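Local coordinates for myosin-2 (Saccharomyces cerevisiae, PDB 6IXO), which carries organelles and other cargo along actin cables, here represented by its globular cargo-binding tail domain, at residues Q25-G30 and E75-Q80; G30-F35 and R56-V61. One frame throughout, in Å; residues are numbered along the deposited sequence.

How the contacts relate
Contacts 1 and 2 share helix 20-32. Contact 1 sets one side of it against helix 71-90, and contact 2 sets Leu31 and Leu32 of it against helix 53-67. Their segments share Gly30, and their centres lie about 9 Å apart. Two probable hydrogen bonds, Ile27 O to Leu32 N and Thr28 O to Lys33 N, carry the backbone from one to the other. Leu58 of contact 2 packs on Ile27 and Phe77 of contact 1, so the apolar parts run together. The chemistry differs toward the surface. Contact 1 passes from a buried aliphatic-aromatic pair to the exposed Gln80, whereas all four touching residues of contact 2 are buried and aliphatic.

Contact 1: residues Q25-G30 and E75-Q80; sequences QEITEG and ESFLAQ
Ile27 meets the Phe77 ring at its edge, not over a face. Ile27 CG1 lies near the ring plane, 3.8 Å from Phe77 CE1. Ile27 CG2 is 4.0 Å from Phe77 CE1, so both branches of the isoleucine sit around one corner of the ring. The two side chains cross at about a right angle. Phe77 turns its CG anti to the backbone N (chi1 171°), and this swings the ring toward helix 20-32 although its CB does not point there. The ring also packs on Leu58, Val61 and Met65 of helix 53-67.

Next to Ile27, Thr28 meets Gln80, which lies about one turn after Phe77. They make the second pair, at the exposed side of the contact. Thr28 CG2 touches Gln80 CB at 3.8 Å, and Gln80 OE1 lies 4.0 Å from Thr28 CG2. With chi1 at 61°, the threonine hydroxyl sits between the backbone N and the carbonyl carbon. From there OG1 hydrogen-bonds to Asn24 O, and the methyl is left to face Gln80.

No hydrogen bond joins the two segments. Asn24, one residue before Gln25 in helix 20-32, bonds through ND2 to Ser76 OG and so links the same two helices. This is helix-helix packing in the all-helical globular tail of a class V myosin, apolar inside and polar at its margin.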
loop_
_atom_site.group_PDB
_atom_site.type_symbol
_atom_site.label_atom_id
_atom_site.label_comp_id
_atom_site.label_asym_id
_atom_site.label_seq_id
_atom_site.Cartn_x
_atom_site.Cartn_y
_atom_site.Cartn_z
ATOM N N GLN A 25 -15.575 23.124 -10.226
ATOM C CA GLN A 25 -16.411 22.043 -10.759
ATOM C C GLN A 25 -15.654 21.207 -11.810
ATOM O O GLN A 25 -15.690 19.955 -11.809
ATOM C CB GLN A 25 -17.696 22.651 -11.338
ATOM C CG GLN A 25 -18.820 21.652 -11.544
ATOM C CD GLN A 25 -18.743 20.939 -12.883
ATOM O OE1 GLN A 25 -18.113 21.427 -13.836
ATOM N NE2 GLN A 25 -19.382 19.773 -12.965
ATOM N N GLU A 26 -14.957 21.904 -12.698
ATOM C CA GLU A 26 -14.047 21.282 -13.660
ATOM C C GLU A 26 -13.012 20.443 -13.018
ATOM O O GLU A 26 -12.763 19.316 -13.447
ATOM C CB GLU A 26 -13.324 22.364 -14.505
ATOM C CG GLU A 26 -14.003 22.690 -15.763
ATOM C CD GLU A 26 -13.194 23.678 -16.655
ATOM O OE1 GLU A 26 -11.932 23.641 -16.644
ATOM O OE2 GLU A 26 -13.837 24.470 -17.363
ATOM N N ILE A 27 -12.373 21.000 -11.997
ATOM C CA ILE A 27 -11.298 20.276 -11.325
ATOM C C ILE A 27 -11.827 19.077 -10.556
ATOM O O ILE A 27 -11.304 17.964 -10.699
ATOM C CB ILE A 27 -10.536 21.208 -10.361
ATOM C CG1 ILE A 27 -9.883 22.363 -11.148
ATOM C CG2 ILE A 27 -9.456 20.494 -9.684
ATOM C CD1 ILE A 27 -8.797 21.907 -12.066
ATOM N N THR A 28 -12.865 19.282 -9.748
ATOM C CA THR A 28 -13.324 18.159 -8.909
ATOM C C THR A 28 -14.051 17.086 -9.713
ATOM O O THR A 28 -13.842 15.876 -9.494
ATOM C CB THR A 28 -14.221 18.636 -7.745
ATOM O OG1 THR A 28 -15.385 19.277 -8.250
ATOM C CG2 THR A 28 -13.464 19.584 -6.828
ATOM N N GLU A 29 -14.904 17.489 -10.646
ATOM C CA GLU A 29 -15.675 16.497 -11.381
ATOM C C GLU A 29 -14.913 15.964 -12.600
ATOM O O GLU A 29 -14.993 14.798 -12.897
ATOM C CB GLU A 29 -17.038 17.074 -11.810
ATOM C CG GLU A 29 -17.882 17.620 -10.649
ATOM C CD GLU A 29 -18.203 16.559 -9.574
ATOM O OE1 GLU A 29 -18.688 15.456 -9.928
ATOM O OE2 GLU A 29 -17.967 16.837 -8.375
ATOM N N GLY A 30 -14.178 16.818 -13.312
ATOM C CA GLY A 30 -13.502 16.400 -14.531
ATOM C C GLY A 30 -12.112 15.813 -14.291
ATOM O O GLY A 30 -11.787 14.727 -14.753
ATOM N N GLU A 75 -7.757 28.960 -1.169
ATOM C CA GLU A 75 -8.194 28.209 -0.009
ATOM C C GLU A 75 -9.457 27.392 -0.321
ATOM O O GLU A 75 -9.544 26.210 0.026
ATOM C CB GLU A 75 -8.419 29.149 1.168
ATOM C CG GLU A 75 -7.724 28.654 2.429
ATOM C CD GLU A 75 -8.083 29.468 3.662
ATOM O OE1 GLU A 75 -8.196 28.865 4.756
ATOM O OE2 GLU A 75 -8.250 30.704 3.536
ATOM N N SER A 76 -10.414 28.029 -0.996
ATOM C CA SER A 76 -11.621 27.377 -1.506
ATOM C C SER A 76 -11.300 26.195 -2.423
ATOM O O SER A 76 -11.773 25.061 -2.225
ATOM C CB SER A 76 -12.477 28.405 -2.255
ATOM O OG SER A 76 -13.354 27.798 -3.185
ATOM N N PHE A 77 -10.476 26.479 -3.424
ATOM C CA PHE A 77 -9.992 25.481 -4.367
ATOM C C PHE A 77 -9.324 24.279 -3.657
ATOM O O PHE A 77 -9.629 23.116 -3.946
ATOM C CB PHE A 77 -9.035 26.188 -5.319
ATOM C CG PHE A 77 -8.250 25.284 -6.236
ATOM C CD1 PHE A 77 -8.822 24.777 -7.399
ATOM C CD2 PHE A 77 -6.907 25.036 -5.984
ATOM C CE1 PHE A 77 -8.082 24.012 -8.271
ATOM C CE2 PHE A 77 -6.153 24.284 -6.854
ATOM C CZ PHE A 77 -6.745 23.767 -8.003
ATOM N N LEU A 78 -8.440 24.568 -2.708
ATOM C CA LEU A 78 -7.685 23.522 -2.015
ATOM C C LEU A 78 -8.571 22.641 -1.145
ATOM O O LEU A 78 -8.392 21.427 -1.111
ATOM C CB LEU A 78 -6.598 24.139 -1.145
ATOM C CG LEU A 78 -5.453 24.748 -1.919
ATOM C CD1 LEU A 78 -4.623 25.669 -1.001
ATOM C CD2 LEU A 78 -4.625 23.699 -2.564
ATOM N N ALA A 79 -9.504 23.252 -0.418
ATOM C CA ALA A 79 -10.418 22.474 0.403
ATOM C C ALA A 79 -11.201 21.485 -0.454
ATOM O O ALA A 79 -11.400 20.341 -0.055
ATOM C CB ALA A 79 -11.359 23.378 1.149
ATOM N N GLN A 80 -11.641 21.925 -1.629
ATOM C CA GLN A 80 -12.308 21.033 -2.573
ATOM C C GLN A 80 -11.399 19.920 -3.079
ATOM O O GLN A 80 -11.824 18.749 -3.187
ATOM C CB GLN A 80 -12.825 21.818 -3.770
ATOM C CG GLN A 80 -14.016 22.680 -3.452
ATOM C CD GLN A 80 -15.300 22.029 -3.879
ATOM O OE1 GLN A 80 -15.506 20.828 -3.673
ATOM N NE2 GLN A 80 -16.170 22.811 -4.509
#

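Contact 2: residues G30-F35 and R56-V61; sequences GLLKGF and RILIIV
No flat group lies where Leu31 and Leu32 meet Ile57 and Leu58; the contact is wholly aliphatic. The flat groups of the two segments face other partners. The Phe35 ring meets Trp104 edge-to-face and Phe103 with the planes at about 25°, both on helix 97-124. The Arg56 guanidinium uses NE for a salt bridge to Glu110 of that helix.

Leu31 carries most of the contact. Its CG stands anti to the backbone N (chi1 -180°), which extends the fork toward helix 53-67. The two methyls then divide the work. Leu31 CD1 meets Ile57 CD1 at 3.9 Å. Leu31 CD2 rests beside the branch point of the same isoleucine, 4.0 Å from Ile57 CG2. Leu31 CD2 also lies 4.2 Å from Leu58 CD2. Ile57 is held out nearly straight (chi2 171°), so its terminal methyl reaches the leucine fork while CG2 fills in nearer the backbone.

Leu58 shares its two methyls between Leu31 and Leu32. Its other methyl, Leu58 CD1, faces Leu32 CD2 at 4.2 Å. The CB atoms of Leu32 and Leu58 do not point straight across, and their methyl ends make the approach.

Past these leucines the chain turns: a type I beta turn runs from Leu32 to Phe35, with Phe35 N bonded to Leu32 O at 3.2 Å. Around the leucines, Leu32 also packs on Trp104 and Thr84, and Leu58 on Leu111. Ile57 touches Ile396 and Thr405 from near the C-terminal end of the chain. Such methyl-to-methyl packing of leucine and isoleucine branches is ordinary hydrophobic core of a helical bundle, here in the myosin V cargo-binding tail.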
loop_
_atom_site.group_PDB
_atom_site.type_symbol
_atom_site.label_atom_id
_atom_site.label_comp_id
_atom_site.label_asym_id
_atom_site.label_seq_id
_atom_site.Cartn_x
_atom_site.Cartn_y
_atom_site.Cartn_z
ATOM N N GLY A 30 -14.178 16.818 -13.312
ATOM C CA GLY A 30 -13.502 16.400 -14.531
ATOM C C GLY A 30 -12.112 15.813 -14.291
ATOM O O GLY A 30 -11.787 14.727 -14.753
ATOM N N LEU A 31 -11.270 16.545 -13.578
ATOM C CA LEU A 31 -9.882 16.127 -13.443
ATOM C C LEU A 31 -9.731 15.064 -12.364
ATOM O O LEU A 31 -9.059 14.041 -12.548
ATOM C CB LEU A 31 -8.996 17.331 -13.103
ATOM C CG LEU A 31 -7.508 16.994 -12.950
ATOM C CD1 LEU A 31 -6.919 16.561 -14.268
ATOM C CD2 LEU A 31 -6.759 18.185 -12.380
ATOM N N LEU A 32 -10.334 15.315 -11.213
ATOM C CA LEU A 32 -10.079 14.423 -10.095
ATOM C C LEU A 32 -10.997 13.176 -10.151
ATOM O O LEU A 32 -10.502 12.057 -10.243
ATOM C CB LEU A 32 -10.246 15.156 -8.773
ATOM C CG LEU A 32 -9.330 16.379 -8.621
ATOM C CD1 LEU A 32 -9.653 17.036 -7.292
ATOM C CD2 LEU A 32 -7.841 16.007 -8.697
ATOM N N LYS A 33 -12.312 13.349 -10.090
ATOM C CA LYS A 33 -13.191 12.159 -10.107
ATOM C C LYS A 33 -13.081 11.454 -11.450
ATOM O O LYS A 33 -13.328 10.261 -11.554
ATOM C CB LYS A 33 -14.656 12.526 -9.836
ATOM C CG LYS A 33 -14.898 13.076 -8.442
ATOM C CD LYS A 33 -16.391 13.267 -8.204
ATOM C CE LYS A 33 -16.645 14.097 -6.948
ATOM N NZ LYS A 33 -18.101 14.241 -6.665
ATOM N N GLY A 34 -12.664 12.189 -12.482
ATOM C CA GLY A 34 -12.603 11.639 -13.825
ATOM C C GLY A 34 -11.226 11.109 -14.211
ATOM O O GLY A 34 -10.960 10.879 -15.391
ATOM N N PHE A 35 -10.334 10.956 -13.234
ATOM C CA PHE A 35 -8.976 10.477 -13.512
ATOM C C PHE A 35 -8.956 9.150 -14.314
ATOM O O PHE A 35 -9.856 8.298 -14.169
ATOM C CB PHE A 35 -8.197 10.283 -12.199
ATOM C CG PHE A 35 -8.536 8.980 -11.466
ATOM C CD1 PHE A 35 -9.698 8.867 -10.692
ATOM C CD2 PHE A 35 -7.677 7.889 -11.539
ATOM C CE1 PHE A 35 -10.007 7.662 -10.008
ATOM C CE2 PHE A 35 -7.980 6.669 -10.852
ATOM C CZ PHE A 35 -9.151 6.575 -10.090
ATOM N N ARG A 56 0.227 18.023 -11.523
ATOM C CA ARG A 56 0.937 19.105 -12.218
ATOM C C ARG A 56 -0.062 20.167 -12.610
ATOM O O ARG A 56 0.212 21.362 -12.512
ATOM C CB ARG A 56 1.691 18.592 -13.469
ATOM C CG ARG A 56 2.730 17.514 -13.197
ATOM C CD ARG A 56 4.077 18.088 -12.852
ATOM N NE ARG A 56 5.080 17.079 -12.487
ATOM C CZ ARG A 56 5.896 16.464 -13.345
ATOM N NH1 ARG A 56 6.777 15.563 -12.900
ATOM N NH2 ARG A 56 5.834 16.737 -14.640
ATOM N N ILE A 57 -1.237 19.748 -13.063
ATOM C CA ILE A 57 -2.262 20.743 -13.403
ATOM C C ILE A 57 -2.682 21.586 -12.179
ATOM O O ILE A 57 -2.772 22.814 -12.253
ATOM C CB ILE A 57 -3.477 20.057 -14.025
ATOM C CG1 ILE A 57 -3.075 19.552 -15.405
ATOM C CG2 ILE A 57 -4.641 21.034 -14.125
ATOM C CD1 ILE A 57 -4.108 18.636 -16.084
ATOM N N LEU A 58 -2.933 20.919 -11.055
ATOM C CA LEU A 58 -3.282 21.591 -9.807
ATOM C C LEU A 58 -2.209 22.579 -9.383
ATOM O O LEU A 58 -2.511 23.677 -8.930
ATOM C CB LEU A 58 -3.486 20.557 -8.686
ATOM C CG LEU A 58 -4.687 19.624 -8.849
ATOM C CD1 LEU A 58 -4.704 18.548 -7.723
ATOM C CD2 LEU A 58 -5.977 20.404 -8.842
ATOM N N ILE A 59 -0.958 22.160 -9.516
ATOM C CA ILE A 59 0.184 23.005 -9.166
ATOM C C ILE A 59 0.209 24.284 -10.007
ATOM O O ILE A 59 0.482 25.389 -9.498
ATOM C CB ILE A 59 1.520 22.202 -9.326
ATOM C CG1 ILE A 59 1.638 21.180 -8.175
ATOM C CG2 ILE A 59 2.738 23.134 -9.341
ATOM C CD1 ILE A 59 2.669 20.043 -8.451
ATOM N N ILE A 60 -0.096 24.165 -11.292
ATOM C CA ILE A 60 -0.079 25.363 -12.141
ATOM C C ILE A 60 -1.173 26.334 -11.701
ATOM O O ILE A 60 -0.928 27.534 -11.511
ATOM C CB ILE A 60 -0.254 25.000 -13.607
ATOM C CG1 ILE A 60 1.009 24.283 -14.081
ATOM C CG2 ILE A 60 -0.527 26.256 -14.445
ATOM C CD1 ILE A 60 0.823 23.421 -15.297
ATOM N N VAL A 61 -2.379 25.805 -11.542
ATOM C CA VAL A 61 -3.525 26.595 -11.116
ATOM C C VAL A 61 -3.251 27.254 -9.782
ATOM O O VAL A 61 -3.452 28.456 -9.633
ATOM C CB VAL A 61 -4.801 25.743 -10.982
ATOM C CG1 VAL A 61 -5.890 26.534 -10.255
ATOM C CG2 VAL A 61 -5.263 25.274 -12.343
#